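Local atomic coordinates of type IV secretion protein Dot (Legionella pneumophila, PDB entry 6KS5), a protein that acts as a bacterial deubiquitinase (Ceg23) and regulates the association of polyubiquitin chains with the Legionella phagosome. Residues K219-Y222 with I223-M226. Residues are numbered along the deposited sequence; the frame is centred on the assembly and turned at random.
Sequences KLSY and IEIM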
loop_
_atom_site.group_PDB
_atom_site.type_symbol
_atom_site.label_atom_id
_atom_site.label_comp_id
_atom_site.label_asym_id
_atom_site.label_seq_id
_atom_site.Cartn_x
_atom_site.Cartn_y
_atom_site.Cartn_z
ATOM N N LYS A 219 -0.290 5.963 1.969
ATOM C CA LYS A 219 -0.786 5.584 0.654
ATOM C C LYS A 219 0.338 5.194 -0.298
ATOM O O LYS A 219 1.454 5.715 -0.237
ATOM C CB LYS A 219 -1.624 6.694 0.016
ATOM C CG LYS A 219 -3.119 6.519 0.244
ATOM C CD LYS A 219 -3.646 5.082 -0.032
ATOM C CE LYS A 219 -3.233 4.456 -1.382
ATOM N NZ LYS A 219 -3.326 2.950 -1.379
ATOM N N LEU A 220 0.001 4.282 -1.202
ATOM C CA LEU A 220 0.948 3.626 -2.084
ATOM C C LEU A 220 0.856 4.197 -3.492
ATOM O O LEU A 220 -0.239 4.462 -4.002
ATOM C CB LEU A 220 0.671 2.125 -2.124
ATOM C CG LEU A 220 1.633 1.179 -1.410
ATOM C CD1 LEU A 220 1.656 1.471 0.080
ATOM C CD2 LEU A 220 1.215 -0.261 -1.671
ATOM N N SER A 221 2.016 4.385 -4.109
ATOM C CA SER A 221 2.140 4.719 -5.514
ATOM C C SER A 221 2.556 3.466 -6.278
ATOM O O SER A 221 2.790 2.406 -5.695
ATOM C CB SER A 221 3.159 5.841 -5.698
ATOM O OG SER A 221 4.431 5.415 -5.244
ATOM N N TYR A 222 2.680 3.595 -7.600
ATOM C CA TYR A 222 3.032 2.435 -8.412
ATOM C C TYR A 222 4.458 1.955 -8.170
ATOM O O TYR A 222 4.796 0.849 -8.608
ATOM C CB TYR A 222 2.820 2.747 -9.897
ATOM C CG TYR A 222 3.577 3.952 -10.384
ATOM C CD1 TYR A 222 3.042 5.228 -10.267
ATOM C CD2 TYR A 222 4.829 3.817 -10.967
ATOM C CE1 TYR A 222 3.736 6.340 -10.712
ATOM C CE2 TYR A 222 5.531 4.921 -11.418
ATOM C CZ TYR A 222 4.979 6.181 -11.290
ATOM O OH TYR A 222 5.676 7.282 -11.736
ATOM N N ILE A 223 5.282 2.747 -7.473
ATOM C CA ILE A 223 6.645 2.333 -7.136
ATOM C C ILE A 223 6.620 1.159 -6.166
ATOM O O ILE A 223 7.139 0.074 -6.455
ATOM C CB ILE A 223 7.435 3.514 -6.542
ATOM C CG1 ILE A 223 7.669 4.598 -7.592
ATOM C CG2 ILE A 223 8.747 3.031 -5.919
ATOM C CD1 ILE A 223 8.895 4.377 -8.415
ATOM N N GLU A 224 6.018 1.368 -4.992
ATOM C CA GLU A 224 5.951 0.312 -3.985
ATOM C C GLU A 224 5.210 -0.907 -4.514
ATOM O O GLU A 224 5.596 -2.049 -4.242
ATOM C CB GLU A 224 5.270 0.832 -2.717
ATOM C CG GLU A 224 5.879 2.109 -2.136
ATOM C CD GLU A 224 5.250 3.395 -2.653
ATOM O OE1 GLU A 224 5.704 4.480 -2.239
ATOM O OE2 GLU A 224 4.298 3.333 -3.456
ATOM N N ILE A 225 4.155 -0.682 -5.294
ATOM C CA ILE A 225 3.317 -1.781 -5.754
ATOM C C ILE A 225 4.110 -2.704 -6.672
ATOM O O ILE A 225 4.017 -3.932 -6.571
ATOM C CB ILE A 225 2.056 -1.217 -6.437
ATOM C CG1 ILE A 225 1.123 -0.599 -5.396
ATOM C CG2 ILE A 225 1.357 -2.287 -7.255
ATOM C CD1 ILE A 225 0.019 0.243 -5.996
ATOM N N MET A 226 4.920 -2.131 -7.566
ATOM C CA MET A 226 5.691 -2.965 -8.482
ATOM C C MET A 226 6.659 -3.872 -7.726
ATOM O O MET A 226 6.723 -5.078 -7.997
ATOM C CB MET A 226 6.425 -2.091 -9.500
ATOM C CG MET A 226 5.541 -1.618 -10.653
ATOM S SD MET A 226 4.871 -2.973 -11.652
ATOM C CE MET A 226 3.160 -2.981 -11.127
#
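Ser221 and Glu224 form the glutamate half of a capping box at the start of helix 222-231, with Ser221 as the N-cap. Just before Glu224, Ile223 packs beside the cap. Its CB lies 3.8 Å from Ser221 OG, and its side chain also touches Lys128 and Phe154. Glu224 comes next and turns back over the cap. Its chain bends at CB-CG (chi2 91°), which returns the carboxylate toward the N-terminal end. Ser221 N donates to Glu224 OE2 at 2.6 Å. The donor meets the syn side of that oxygen, 21° out of the carboxylate plane. Ser221 OG lies 2.7 Å from the same OE2, but Glu153 O is a second acceptor within its reach, and which of the two takes its one proton is not settled. The carboxylate is thus held near the N-terminal end of the helix dipole, which would probably stabilise a negative charge, though burial and the nearby Ser221 O may offset this. The aliphatic part of Glu224 is covered too: Glu224 CB is 3.9 Å from Leu220 CG, and both side chains reach Leu213 of helix 193-214. Ile225 points back at the loop. Its CG1 packs 3.7 Å from Leu220 CD2, and Phe30 and Phe31 of helix 29-40 help bury this apolar pair. Ile225 N makes a weak bond to Ser221 O. Met226 N repeats the pattern more firmly, donating to Tyr222 O at 3.2 Å from above the carbonyl plane.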